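PDB 4LLS: geranyltranstransferase from Roseobacter denitrificans, which probably condenses isopentenyl diphosphate with allylic diphosphates, such as farnesyl diphosphate, to make longer isoprenoid diphosphates for carotenoid biosynthesis in a metal-dependent reaction. Local coordinates for residues Ser98-Asp103 / Ala126-Ala131; Cys106-Asp111 / Ala180-Arg185; Leu76-Ala81 / Gly293-Thr298. All blocks are in the same frame, centred on the assembly; numbering follows the deposited sequence.

In the fold
Interactions 1 and 2 are neighbours, their centres about 15 Å apart, and they share a calcium ion and two of its waters. Their segments alternate along the chain: 98-103, 106-111, 126-131, then 180-185. Interaction 1 holds the C-terminal part of helix 81-102 and the following loop supplies interaction 2; through Asp-102 and Asp-108 both reach the metal and diphosphate end of the active site. Interaction 3 lies on the opposite side of the chain's centre, about 35 Å and 40 Å from the other two, centre to centre. Its segments, 76-81 and 293-298, enclose both in sequence. The turn at 76-81 leads into helix 81-102, which thus runs from the remote packing contact to the catalytic pocket.

Interaction 1 of 3, residues Ser98-Asp103 / Ala126-Ala131; sequences SLVHDD and ATAVLA. With CA (calcium ion), chain F; GST (geranyl S-thiolodiphosphate), chain D; GST (geranyl S-thiolodiphosphate), chain I.
His-101 reaches across to the backbone of Val-129, where its NE2 gives a hydrogen bond to Val-129 O at 2.9 Å. The bond is nearly straight (162° at the hydrogen), lies in the ring plane and uses a lone pair in the carbonyl plane. With CG anti to the carbonyl carbon (chi1 -71°), the imidazole leaves the side of its helix and meets the partner edge-on. Histidine suits the place because its other nitrogen, ND1, is hydrogen-bonded to Asp-133 of the second subunit, which probably fixes the ring's rotation. Tyr-97 adds an edge-to-face ring contact.

The tight part lies beside this bond. Val-100 drives CG1 against Ala-128 O at 3.2 Å, and the same methyl rests 3.9 Å from Ala-128 CB. The small alanine lets the helices come close, roughly antiparallel, with the axes of these short segments 8.8 Å apart at 151°; Ala-58 of helix 50-59 also packs on Val-100.

Away from this seam the contact thins out: CB of Val-129 points away, its CG1 stands 4.4 Å from His-101 NE2, and the residue joins mainly through its carbonyl. Asp-102 sits on another face of its helix and serves the ligand, its OD2 binding a calcium ion at 2.3 Å. Asp-108, two waters and two diphosphate oxygens of the geranyl thiolodiphosphate bind it too, and one of these waters donates to Asp-103 OD2, which also forms a salt bridge with Arg-113. The geranyl C9 comes within 3.2 Å of Ser-98 O, while Leu-130 CD2 touches C9 of the ligand in the second subunit at 3.4 Å. Asp-102 and Asp-103 begin the first aspartate-rich motif, at the C-terminal end of a pocket helix in the all-helical prenyl synthase fold.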
ATOM      1  N   SER A  98       0.888   3.737   7.957  1.00 11.88           N
ATOM      2  CA  SER A  98       2.094   3.315   8.673  1.00 12.58           C
ATOM      3  C   SER A  98       1.857   3.306  10.170  1.00 14.05           C
ATOM      4  O   SER A  98       2.353   2.424  10.867  1.00 15.64           O
ATOM      5  CB  SER A  98       3.314   4.203   8.297  1.00 11.76           C
ATOM      6  OG  SER A  98       3.263   5.484   8.953  1.00 12.00           O
ATOM      7  N   LEU A  99       1.052   4.233  10.660  1.00 11.15           N
ATOM      8  CA  LEU A  99       0.801   4.333  12.120  1.00 12.91           C
ATOM      9  C   LEU A  99      -0.171   3.226  12.544  1.00 12.98           C
ATOM     10  O   LEU A  99      -0.024   2.662  13.641  1.00 14.87           O
ATOM     11  CB  LEU A  99       0.251   5.688  12.519  1.00 13.74           C
ATOM     12  CG  LEU A  99       1.145   6.903  12.222  1.00 15.27           C
ATOM     13  CD1 LEU A  99       0.466   8.180  12.696  1.00 19.79           C
ATOM     14  CD2 LEU A  99       2.549   6.756  12.763  1.00 19.80           C
ATOM     15  N   VAL A 100      -1.136   2.894  11.718  1.00 11.73           N
ATOM     16  CA  VAL A 100      -2.090   1.832  12.054  1.00 13.03           C
ATOM     17  C   VAL A 100      -1.305   0.545  12.226  1.00 14.20           C
ATOM     18  O   VAL A 100      -1.524  -0.229  13.182  1.00 15.33           O
ATOM     19  CB  VAL A 100      -3.165   1.665  10.990  1.00 14.61           C
ATOM     20  CG1 VAL A 100      -4.014   0.448  11.289  1.00 14.41           C
ATOM     21  CG2 VAL A 100      -4.030   2.898  10.931  1.00 14.08           C
ATOM     22  N   HIS A 101      -0.436   0.248  11.283  1.00 13.40           N
ATOM     23  CA  HIS A 101       0.391  -0.960  11.398  1.00 13.60           C
ATOM     24  C   HIS A 101       1.403  -0.893  12.525  1.00 14.79           C
ATOM     25  O   HIS A 101       1.549  -1.880  13.255  1.00 16.00           O
ATOM     26  CB  HIS A 101       1.024  -1.341  10.051  1.00 14.49           C
ATOM     27  CG  HIS A 101       0.028  -1.877   9.074  1.00 13.89           C
ATOM     28  ND1 HIS A 101       0.390  -2.447   7.868  1.00 13.41           N
ATOM     29  CD2 HIS A 101      -1.305  -2.041   9.173  1.00 14.08           C
ATOM     30  CE1 HIS A 101      -0.684  -2.855   7.239  1.00 12.98           C
ATOM     31  NE2 HIS A 101      -1.736  -2.608   8.002  1.00 13.29           N
ATOM     32  N   ASP A 102       2.081   0.234  12.718  1.00 16.37           N
ATOM     33  CA  ASP A 102       3.050   0.388  13.799  1.00 15.45           C
ATOM     34  C   ASP A 102       2.399   0.128  15.150  1.00 15.58           C
ATOM     35  O   ASP A 102       3.073  -0.376  16.058  1.00 16.66           O
ATOM     36  CB  ASP A 102       3.681   1.783  13.787  1.00 17.30           C
ATOM     37  CG  ASP A 102       4.856   1.928  14.791  1.00 18.77           C
ATOM     38  OD1 ASP A 102       5.866   1.212  14.637  1.00 22.19           O
ATOM     39  OD2 ASP A 102       4.756   2.834  15.641  1.00 21.61           O
ATOM     40  N   ASP A 103       1.156   0.548  15.311  1.00 14.77           N
ATOM     41  CA  ASP A 103       0.500   0.479  16.625  1.00 15.96           C
ATOM     42  C   ASP A 103       0.138  -0.968  16.978  1.00 16.70           C
ATOM     43  O   ASP A 103      -0.226  -1.224  18.117  1.00 18.08           O
ATOM     44  CB  ASP A 103      -0.719   1.392  16.688  1.00 17.31           C
ATOM     45  CG  ASP A 103      -0.358   2.906  16.766  1.00 16.03           C
ATOM     46  OD1 ASP A 103      -1.195   3.746  16.350  1.00 17.37           O
ATOM     47  OD2 ASP A 103       0.739   3.232  17.214  1.00 19.68           O
ATOM     48  N   ALA A 126      -7.522  -7.646  12.801  1.00 17.05           N
ATOM     49  CA  ALA A 126      -7.750  -7.872  11.350  1.00 15.58           C
ATOM     50  C   ALA A 126      -8.211  -6.573  10.699  1.00 17.27           C
ATOM     51  O   ALA A 126      -7.776  -6.215   9.589  1.00 16.78           O
ATOM     52  CB  ALA A 126      -8.809  -8.937  11.125  1.00 20.34           C
ATOM     53  N   THR A 127      -9.116  -5.884  11.364  1.00 15.93           N
ATOM     54  CA  THR A 127      -9.621  -4.625  10.838  1.00 15.34           C
ATOM     55  C   THR A 127      -8.468  -3.614  10.712  1.00 16.55           C
ATOM     56  O   THR A 127      -8.407  -2.873   9.708  1.00 15.17           O
ATOM     57  CB  THR A 127     -10.748  -4.084  11.742  1.00 18.94           C
ATOM     58  OG1 THR A 127     -11.797  -5.052  11.795  1.00 19.52           O
ATOM     59  CG2 THR A 127     -11.301  -2.806  11.218  1.00 18.06           C
ATOM     60  N   ALA A 128      -7.539  -3.611  11.666  1.00 14.52           N
ATOM     61  CA  ALA A 128      -6.407  -2.703  11.633  1.00 14.67           C
ATOM     62  C   ALA A 128      -5.485  -3.057  10.483  1.00 14.66           C
ATOM     63  O   ALA A 128      -5.024  -2.162   9.736  1.00 14.90           O
ATOM     64  CB  ALA A 128      -5.678  -2.684  12.959  1.00 16.34           C
ATOM     65  N   VAL A 129      -5.175  -4.344  10.308  1.00 14.82           N
ATOM     66  CA  VAL A 129      -4.337  -4.756   9.191  1.00 14.39           C
ATOM     67  C   VAL A 129      -4.963  -4.302   7.875  1.00 14.04           C
ATOM     68  O   VAL A 129      -4.276  -3.666   7.032  1.00 12.38           O
ATOM     69  CB  VAL A 129      -4.114  -6.271   9.177  1.00 15.26           C
ATOM     70  CG1 VAL A 129      -3.451  -6.699   7.858  1.00 16.79           C
ATOM     71  CG2 VAL A 129      -3.284  -6.721  10.387  1.00 16.14           C
ATOM     72  N   LEU A 130      -6.252  -4.533   7.702  1.00 13.41           N
ATOM     73  CA  LEU A 130      -6.889  -4.263   6.419  1.00 12.39           C
ATOM     74  C   LEU A 130      -7.080  -2.782   6.202  1.00 12.97           C
ATOM     75  O   LEU A 130      -6.934  -2.294   5.070  1.00 13.30           O
ATOM     76  CB  LEU A 130      -8.227  -5.035   6.261  1.00 14.60           C
ATOM     77  CG  LEU A 130      -8.085  -6.567   6.167  1.00 18.16           C
ATOM     78  CD1 LEU A 130      -9.491  -7.144   6.191  1.00 22.25           C
ATOM     79  CD2 LEU A 130      -7.358  -7.002   4.918  1.00 18.08           C
ATOM     80  N   ALA A 131      -7.410  -2.030   7.256  1.00 13.65           N
ATOM     81  CA  ALA A 131      -7.564  -0.599   7.098  1.00 11.89           C
ATOM     82  C   ALA A 131      -6.217   0.013   6.718  1.00 11.61           C
ATOM     83  O   ALA A 131      -6.202   0.905   5.860  1.00 12.48           O
ATOM     84  CB  ALA A 131      -8.085   0.049   8.390  1.00 14.31           C
TER
HETATM   85 CA    CA F 304       5.421   3.624  17.666  0.90 18.05          CA
HETATM   86  PA  GST D 302       5.275   7.124  17.586  1.00 17.82           P
HETATM   87  O1A GST D 302       4.314   8.220  17.129  1.00 18.42           O
HETATM   88  O2A GST D 302       6.140   7.497  18.783  1.00 21.18           O
HETATM   89  O3A GST D 302       4.591   5.770  17.744  1.00 17.80           O
HETATM   90  O1B GST D 302       6.263   6.948  16.351  1.00 18.15           O
HETATM   91  PB  GST D 302       7.602   6.101  16.425  1.00 18.95           P
HETATM   92  O2B GST D 302       8.691   6.779  17.132  1.00 17.75           O
HETATM   93  O3B GST D 302       7.284   4.665  16.961  1.00 19.79           O
HETATM   94  S1  GST D 302       8.119   6.043  14.508  1.00 22.91           S
HETATM   95  C1  GST D 302       6.664   5.265  13.890  1.00 25.68           C
HETATM   96  C2  GST D 302       6.921   4.455  12.641  1.00 31.48           C
HETATM   97  C3  GST D 302       6.727   4.959  11.413  1.00 23.49           C
HETATM   98  C10 GST D 302       6.350   6.385  11.202  1.00 28.68           C
HETATM   99  C4  GST D 302       6.990   4.135  10.198  1.00 24.61           C
HETATM  100  C5  GST D 302       6.364   2.750  10.409  1.00 28.82           C
HETATM  101  C6  GST D 302       6.579   1.875   9.217  1.00 29.17           C
HETATM  102  C7  GST D 302       5.764   0.851   8.884  1.00 27.93           C
HETATM  103  C9  GST D 302       4.530   0.388   9.626  1.00 21.06           C
HETATM  104  C8  GST D 302       6.157   0.148   7.623  1.00 35.73           C
HETATM  105  PA  GST I 302      -7.194 -19.306  -0.444  0.80 22.02           P
HETATM  106  O1A GST I 302      -8.305 -20.364  -0.431  0.80 24.27           O
HETATM  107  O2A GST I 302      -6.636 -18.965   0.933  0.80 21.47           O
HETATM  108  O3A GST I 302      -6.143 -19.486  -1.499  0.80 20.32           O
HETATM  109  O1B GST I 302      -7.920 -17.996  -0.879  0.80 24.79           O
HETATM  110  PB  GST I 302      -9.326 -17.648  -0.267  0.80 27.15           P
HETATM  111  O2B GST I 302      -9.275 -17.613   1.202  0.80 23.97           O
HETATM  112  O3B GST I 302     -10.480 -18.626  -0.853  0.80 28.77           O
HETATM  113  S1  GST I 302      -9.523 -15.828  -1.024  0.80 34.41           S
HETATM  114  C1  GST I 302      -7.898 -15.309  -0.568  0.80 36.77           C
HETATM  115  C2  GST I 302      -7.916 -13.834  -0.287  0.80 38.62           C
HETATM  116  C3  GST I 302      -7.549 -12.950  -1.219  0.80 28.55           C
HETATM  117  C10 GST I 302      -7.130 -13.406  -2.584  0.80 29.00           C
HETATM  118  C4  GST I 302      -7.663 -11.489  -0.927  0.80 30.32           C
HETATM  119  C5  GST I 302      -7.188 -11.197   0.501  0.80 28.23           C
HETATM  120  C6  GST I 302      -7.340  -9.718   0.681  0.80 28.68           C
HETATM  121  C7  GST I 302      -6.652  -8.973   1.547  0.80 26.48           C
HETATM  122  C9  GST I 302      -6.988  -7.513   1.534  0.80 28.36           C
HETATM  123  C8  GST I 302      -5.569  -9.483   2.446  0.80 17.00           C
HETATM  124  O   HOH W   1       3.198   2.882  18.365  1.00 22.49           O
HETATM  125  O   HOH W   2       6.072   4.001  19.919  1.00 30.91           O

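Interaction 2 of 3, residues Cys106-Asp111 / Ala180-Arg185; sequences CMDNDD and AAETAR. With CA (calcium ion), chain G; CA (calcium ion), chain F.
Asp-108 and Glu-182 meet through a calcium ion rather than directly. Asp-108 grips this ion with both carboxylate oxygens, OD1 at 2.6 Å and OD2 at 2.7 Å, whereas Glu-182 binds it through OE1 alone at 2.5 Å. Three waters and one further ligand atom complete its shell. The two carboxylate planes are turned 47° from each other, and OD1 of Asp-108 lies 3.4 Å from OE1 of Glu-182. Two acidic oxygens so close would probably repel each other without the cation. A further water donates to Asp-108 OD1 and to Glu-182 OE2, tying the carboxylates together by a second route.

Asp-108 OD2 also binds a second calcium ion, at 2.3 Å, and so bridges the pair of metals; Asp-102 and the diphosphate of geranyl S-thiolodiphosphate complete much of that site. The short aspartate suits a loop close to the ions, while glutamate, extended beyond CG (chi2 169°), spans the gap from its helix.

In the next shell, Asp-110 OD1 accepts a hydrogen bond from a water on the second calcium ion, and a salt bridge from Asp-110 to Lys-256 steadies this side chain. The backbone is set by a probable hydrogen bond from Asp-108 N to Asp-102 O. Asp-108 is the last metal-binding aspartate of the motif that begins at Asp-102. The loop runs from helix 81-102 to strand 112-113, and Glu-182 stands near the end of helix 171-184, where Arg-185, with positive phi, completes a Schellman motif.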
ATOM      1  N   CYS A 106       1.697  -6.831  17.405  1.00 18.53           N
ATOM      2  CA  CYS A 106       2.906  -7.497  16.983  1.00 20.70           C
ATOM      3  C   CYS A 106       4.052  -6.526  16.707  1.00 18.61           C
ATOM      4  O   CYS A 106       5.167  -6.930  16.393  1.00 20.58           O
ATOM      5  CB  CYS A 106       2.618  -8.372  15.757  1.00 23.04           C
ATOM      6  SG  CYS A 106       2.249  -7.490  14.221  1.00 25.91           S
ATOM      7  N   MET A 107       3.735  -5.220  16.684  1.00 19.28           N
ATOM      8  CA  MET A 107       4.740  -4.198  16.500  1.00 20.54           C
ATOM      9  C   MET A 107       4.900  -3.398  17.790  1.00 22.03           C
ATOM     10  O   MET A 107       5.393  -3.934  18.796  1.00 23.59           O
ATOM     11  CB  MET A 107       4.347  -3.304  15.302  1.00 23.61           C
ATOM     12  CG  MET A 107       4.120  -4.109  14.033  1.00 33.00           C
ATOM     13  SD  MET A 107       5.238  -3.666  12.691  1.00 30.89           S
ATOM     14  CE  MET A 107       4.713  -4.853  11.453  1.00 42.27           C
ATOM     15  N   ASP A 108       4.451  -2.147  17.832  1.00 20.44           N
ATOM     16  CA  ASP A 108       4.680  -1.355  19.050  1.00 19.81           C
ATOM     17  C   ASP A 108       3.595  -1.551  20.104  1.00 21.86           C
ATOM     18  O   ASP A 108       3.778  -1.161  21.280  1.00 22.13           O
ATOM     19  CB  ASP A 108       4.868   0.132  18.713  1.00 19.13           C
ATOM     20  CG  ASP A 108       6.270   0.455  18.239  1.00 19.71           C
ATOM     21  OD1 ASP A 108       7.078  -0.459  17.939  1.00 23.52           O
ATOM     22  OD2 ASP A 108       6.561   1.674  18.016  1.00 20.22           O
ATOM     23  N   ASN A 109       2.450  -2.097  19.713  1.00 19.90           N
ATOM     24  CA  ASN A 109       1.426  -2.467  20.678  1.00 22.93           C
ATOM     25  C   ASN A 109       0.983  -1.261  21.501  1.00 25.00           C
ATOM     26  O   ASN A 109       1.123  -1.229  22.730  1.00 27.58           O
ATOM     27  CB  ASN A 109       1.981  -3.567  21.613  1.00 23.01           C
ATOM     28  CG  ASN A 109       0.915  -4.205  22.471  1.00 25.05           C
ATOM     29  OD1 ASN A 109       1.234  -4.779  23.514  1.00 37.41           O
ATOM     30  ND2 ASN A 109      -0.336  -4.099  22.073  1.00 21.62           N
ATOM     31  N   ASP A 110       0.376  -0.287  20.828  1.00 21.70           N
ATOM     32  CA  ASP A 110      -0.101   0.913  21.478  1.00 20.86           C
ATOM     33  C   ASP A 110      -1.610   1.035  21.438  1.00 22.76           C
ATOM     34  O   ASP A 110      -2.241   0.714  20.427  1.00 23.08           O
ATOM     35  CB  ASP A 110       0.509   2.121  20.793  1.00 21.40           C
ATOM     36  CG  ASP A 110       1.762   2.574  21.461  1.00 29.68           C
ATOM     37  OD1 ASP A 110       2.847   2.270  20.934  1.00 28.61           O
ATOM     38  OD2 ASP A 110       1.666   3.204  22.549  1.00 34.23           O
ATOM     39  N   ASP A 111      -2.177   1.495  22.551  1.00 21.40           N
ATOM     40  CA  ASP A 111      -3.615   1.581  22.744  1.00 21.11           C
ATOM     41  C   ASP A 111      -4.246   2.925  22.367  1.00 18.99           C
ATOM     42  O   ASP A 111      -5.458   3.000  22.165  1.00 20.40           O
ATOM     43  CB  ASP A 111      -3.958   1.312  24.229  1.00 24.86           C
ATOM     44  CG  ASP A 111      -3.682  -0.112  24.662  1.00 32.51           C
ATOM     45  OD1 ASP A 111      -3.769  -0.362  25.890  1.00 41.01           O
ATOM     46  OD2 ASP A 111      -3.499  -0.999  23.801  1.00 31.44           O
ATOM     47  N   ALA A 180      14.574  -4.999  14.301  1.00 25.17           N
ATOM     48  CA  ALA A 180      15.754  -5.850  14.530  1.00 29.77           C
ATOM     49  C   ALA A 180      16.560  -5.318  15.711  1.00 35.65           C
ATOM     50  O   ALA A 180      17.144  -6.079  16.486  1.00 39.43           O
ATOM     51  CB  ALA A 180      16.622  -5.932  13.295  1.00 28.88           C
ATOM     52  N   ALA A 181      16.533  -4.005  15.885  1.00 30.59           N
ATOM     53  CA  ALA A 181      17.110  -3.387  17.088  1.00 30.60           C
ATOM     54  C   ALA A 181      16.276  -3.620  18.359  1.00 33.43           C
ATOM     55  O   ALA A 181      16.852  -3.942  19.405  1.00 35.70           O
ATOM     56  CB  ALA A 181      17.332  -1.897  16.843  1.00 30.97           C
ATOM     57  N   GLU A 182      14.950  -3.445  18.307  1.00 31.21           N
ATOM     58  CA  GLU A 182      14.119  -3.569  19.517  1.00 34.79           C
ATOM     59  C   GLU A 182      14.317  -4.973  20.097  1.00 40.60           C
ATOM     60  O   GLU A 182      14.388  -5.160  21.320  1.00 37.18           O
ATOM     61  CB  GLU A 182      12.625  -3.369  19.226  1.00 40.90           C
ATOM     62  CG  GLU A 182      12.219  -1.989  18.728  1.00 43.90           C
ATOM     63  CD  GLU A 182      10.774  -1.966  18.219  1.00 59.58           C
ATOM     64  OE1 GLU A 182      10.397  -1.038  17.458  1.00 42.88           O
ATOM     65  OE2 GLU A 182      10.016  -2.908  18.556  1.00 75.55           O
ATOM     66  N   THR A 183      14.404  -5.952  19.204  1.00 35.71           N
ATOM     67  CA  THR A 183      14.347  -7.368  19.560  1.00 38.14           C
ATOM     68  C   THR A 183      15.637  -7.781  20.270  1.00 41.10           C
ATOM     69  O   THR A 183      15.602  -8.526  21.261  1.00 36.82           O
ATOM     70  CB  THR A 183      14.153  -8.244  18.288  1.00 45.47           C
ATOM     71  OG1 THR A 183      12.854  -8.002  17.725  1.00 48.26           O
ATOM     72  CG2 THR A 183      14.301  -9.741  18.613  1.00 45.59           C
ATOM     73  N   ALA A 184      16.769  -7.330  19.731  1.00 38.51           N
ATOM     74  CA  ALA A 184      18.081  -7.557  20.346  1.00 45.83           C
ATOM     75  C   ALA A 184      18.339  -6.621  21.553  1.00 45.45           C
ATOM     76  O   ALA A 184      19.335  -6.762  22.257  1.00 40.56           O
ATOM     77  CB  ALA A 184      19.180  -7.377  19.299  1.00 43.20           C
ATOM     78  N   ARG A 185      17.442  -5.665  21.782  1.00 48.37           N
ATOM     79  CA  ARG A 185      17.700  -4.585  22.739  1.00 50.58           C
ATOM     80  C   ARG A 185      19.091  -3.997  22.485  1.00 55.79           C
ATOM     81  O   ARG A 185      19.885  -3.823  23.410  1.00 46.31           O
ATOM     82  CB  ARG A 185      17.559  -5.088  24.189  1.00 45.70           C
ATOM     83  CG  ARG A 185      16.126  -5.045  24.713  1.00 42.59           C
ATOM     84  CD  ARG A 185      16.061  -5.330  26.213  1.00 39.88           C
ATOM     85  NE  ARG A 185      15.846  -4.132  27.035  1.00 42.33           N
ATOM     86  CZ  ARG A 185      14.657  -3.572  27.266  1.00 38.42           C
ATOM     87  NH1 ARG A 185      13.571  -4.011  26.637  1.00 44.01           N
ATOM     88  NH2 ARG A 185      14.571  -2.495  28.033  1.00 34.68           N
TER
HETATM   89 CA    CA G 305       9.083   1.044  17.374  1.00 26.27          CA
HETATM   90 CA    CA F 304       5.421   3.624  17.666  0.90 18.05          CA
HETATM   91  O   HOH W   3       7.748  -2.706  16.788  1.00 36.68           O
HETATM   92  O   HOH W   1       3.198   2.882  18.365  1.00 22.49           O
HETATM   93  O   HOH W   2       6.072   4.001  19.919  1.00 30.91           O
HETATM   94  O   HOH W   4       9.482   3.207  17.677  1.00 31.50           O
HETATM   95  O   HOH W   5       8.845  -0.570  15.377  1.00 46.90           O
HETATM   96  O   HOH W   6       8.259   2.118  15.452  1.00 24.41           O

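Interaction 3 of 3, residues Leu76-Ala81 / Gly293-Thr298; sequences LHDIAA and GAKADT
Lys-295 lays its extended chain past Leu-76 and places its ammonium group between two acceptors. NZ donates to Leu-76 O at 3.0 Å, coming from well above the carbonyl plane (57° out of it), and to Asp-78 OD1 at 2.7 Å in a salt bridge. The carboxylate, too, is met from above its plane, by 39°. With CG anti to the backbone N (chi1 -164°) and the rest extended, the lysine carries NZ to the helix end. A positive charge suits the place because Leu-76 O belongs to the last turn of helix 65-76, where backbone carbonyls gather and the helix dipole would probably add attraction.

That helix finishes in a Schellman motif with Asp-78 as its positive-phi residue, in which Ile-79 N pairs with Ala-74 O; the chain then turns toward helix 81-102. The turn leaves the Asp-78 carboxylate beside the helix end.

The methylenes of Lys-295 also serve apolar packing: its CG lies 3.7 Å from Leu-76 CD1, which packs loosely, at 4.3 Å, on Ala-296 CB. On the other segment, Ala-296 N is satisfied by Gly-293 O at 3.1 Å and Asp-297 N by Ala-294 O at 3.0 Å. Gly-293 O accepts from Arg-300 as well, and the same guanidinium forms a salt bridge with Asp-297 OD1 in the first turn of helix 297-308.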
ATOM      1  N   LEU A  76       4.779  27.500  -3.081  1.00 13.78           N
ATOM      2  CA  LEU A  76       6.090  28.057  -3.389  1.00 14.48           C
ATOM      3  C   LEU A  76       6.360  28.004  -4.894  1.00 18.13           C
ATOM      4  O   LEU A  76       7.063  28.873  -5.452  1.00 17.52           O
ATOM      5  CB  LEU A  76       7.158  27.295  -2.602  1.00 16.43           C
ATOM      6  CG  LEU A  76       8.589  27.715  -2.746  1.00 19.83           C
ATOM      7  CD1 LEU A  76       8.810  29.134  -2.243  1.00 22.82           C
ATOM      8  CD2 LEU A  76       9.471  26.740  -1.967  1.00 20.17           C
ATOM      9  N   HIS A  77       5.821  26.967  -5.539  1.00 15.68           N
ATOM     10  CA  HIS A  77       6.061  26.729  -6.962  1.00 19.26           C
ATOM     11  C   HIS A  77       4.831  27.116  -7.800  1.00 17.33           C
ATOM     12  O   HIS A  77       4.766  26.755  -8.981  1.00 19.80           O
ATOM     13  CB  HIS A  77       6.445  25.269  -7.172  1.00 19.93           C
ATOM     14  CG  HIS A  77       7.882  25.002  -6.910  1.00 18.54           C
ATOM     15  ND1 HIS A  77       8.367  24.604  -5.682  1.00 20.39           N
ATOM     16  CD2 HIS A  77       8.960  25.155  -7.702  1.00 17.06           C
ATOM     17  CE1 HIS A  77       9.684  24.566  -5.722  1.00 17.85           C
ATOM     18  NE2 HIS A  77      10.058  24.790  -6.967  1.00 23.90           N
ATOM     19  N   ASP A  78       3.971  27.950  -7.242  1.00 18.17           N
ATOM     20  CA  ASP A  78       2.761  28.470  -7.913  1.00 19.05           C
ATOM     21  C   ASP A  78       1.848  27.377  -8.500  1.00 21.39           C
ATOM     22  O   ASP A  78       1.236  27.525  -9.581  1.00 22.68           O
ATOM     23  CB  ASP A  78       3.144  29.462  -9.033  1.00 21.27           C
ATOM     24  CG  ASP A  78       3.923  30.654  -8.514  1.00 25.86           C
ATOM     25  OD1 ASP A  78       3.622  31.140  -7.406  1.00 28.30           O
ATOM     26  OD2 ASP A  78       4.867  31.065  -9.216  1.00 32.00           O
ATOM     27  N   ILE A  79       1.751  26.265  -7.784  1.00 15.76           N
ATOM     28  CA  ILE A  79       0.837  25.182  -8.144  1.00 16.56           C
ATOM     29  C   ILE A  79      -0.481  25.368  -7.384  1.00 16.92           C
ATOM     30  O   ILE A  79      -0.467  25.627  -6.200  1.00 21.40           O
ATOM     31  CB  ILE A  79       1.442  23.817  -7.768  1.00 14.83           C
ATOM     32  CG1 ILE A  79       2.669  23.524  -8.604  1.00 16.52           C
ATOM     33  CG2 ILE A  79       0.410  22.700  -7.877  1.00 16.35           C
ATOM     34  CD1 ILE A  79       2.381  23.282 -10.082  1.00 21.46           C
ATOM     35  N   ALA A  80      -1.604  25.153  -8.066  1.00 21.17           N
ATOM     36  CA  ALA A  80      -2.929  25.405  -7.511  1.00 22.66           C
ATOM     37  C   ALA A  80      -3.180  24.488  -6.318  1.00 20.10           C
ATOM     38  O   ALA A  80      -2.902  23.282  -6.392  1.00 17.24           O
ATOM     39  CB  ALA A  80      -4.000  25.163  -8.573  1.00 24.43           C
ATOM     40  N   ALA A  81      -3.766  25.041  -5.276  1.00 19.16           N
ATOM     41  CA  ALA A  81      -4.149  24.294  -4.088  1.00 18.05           C
ATOM     42  C   ALA A  81      -5.114  23.180  -4.424  1.00 18.19           C
ATOM     43  O   ALA A  81      -5.084  22.100  -3.798  1.00 18.82           O
ATOM     44  CB  ALA A  81      -4.739  25.218  -3.030  1.00 21.43           C
ATOM     45  N   GLY A 293      14.386  32.723  -1.346  1.00 21.37           N
ATOM     46  CA  GLY A 293      14.163  34.034  -0.729  1.00 21.58           C
ATOM     47  C   GLY A 293      12.916  34.071   0.126  1.00 19.12           C
ATOM     48  O   GLY A 293      12.532  33.061   0.734  1.00 18.91           O
ATOM     49  N   ALA A 294      12.274  35.223   0.203  1.00 19.49           N
ATOM     50  CA  ALA A 294      11.236  35.455   1.208  1.00 18.75           C
ATOM     51  C   ALA A 294       9.986  34.585   1.006  1.00 19.39           C
ATOM     52  O   ALA A 294       9.199  34.382   1.958  1.00 19.68           O
ATOM     53  CB  ALA A 294      10.863  36.939   1.290  1.00 21.31           C
ATOM     54  N   LYS A 295       9.795  34.098  -0.220  1.00 18.29           N
ATOM     55  CA  LYS A 295       8.605  33.318  -0.544  1.00 21.24           C
ATOM     56  C   LYS A 295       8.566  32.040   0.304  1.00 19.55           C
ATOM     57  O   LYS A 295       7.507  31.456   0.514  1.00 19.81           O
ATOM     58  CB  LYS A 295       8.606  32.984  -2.025  1.00 20.54           C
ATOM     59  CG  LYS A 295       7.256  32.517  -2.544  1.00 22.68           C
ATOM     60  CD  LYS A 295       7.273  32.360  -4.056  1.00 26.44           C
ATOM     61  CE  LYS A 295       5.883  32.099  -4.611  1.00 27.39           C
ATOM     62  NZ  LYS A 295       5.942  31.635  -6.017  1.00 29.82           N
ATOM     63  N   ALA A 296       9.718  31.656   0.814  1.00 19.13           N
ATOM     64  CA  ALA A 296       9.807  30.431   1.620  1.00 16.78           C
ATOM     65  C   ALA A 296       9.613  30.677   3.115  1.00 20.10           C
ATOM     66  O   ALA A 296       9.928  29.819   3.929  1.00 16.80           O
ATOM     67  CB  ALA A 296      11.123  29.736   1.349  1.00 17.49           C
ATOM     68  N   ASP A 297       9.110  31.848   3.510  1.00 17.74           N
ATOM     69  CA  ASP A 297       9.061  32.170   4.920  1.00 17.83           C
ATOM     70  C   ASP A 297       8.152  31.218   5.722  1.00 16.32           C
ATOM     71  O   ASP A 297       8.460  30.913   6.880  1.00 16.78           O
ATOM     72  CB  ASP A 297       8.610  33.619   5.113  1.00 20.23           C
ATOM     73  CG  ASP A 297       9.774  34.638   5.009  1.00 21.39           C
ATOM     74  OD1 ASP A 297      10.966  34.258   5.012  1.00 22.79           O
ATOM     75  OD2 ASP A 297       9.474  35.845   5.086  1.00 25.23           O
ATOM     76  N   THR A 298       7.064  30.745   5.134  1.00 16.41           N
ATOM     77  CA  THR A 298       6.231  29.782   5.844  1.00 14.87           C
ATOM     78  C   THR A 298       7.015  28.481   6.148  1.00 14.25           C
ATOM     79  O   THR A 298       6.828  27.841   7.202  1.00 14.57           O
ATOM     80  CB  THR A 298       4.918  29.495   5.051  1.00 17.05           C
ATOM     81  OG1 THR A 298       4.128  30.685   5.061  1.00 21.36           O
ATOM     82  CG2 THR A 298       4.092  28.450   5.685  1.00 16.96           C
TER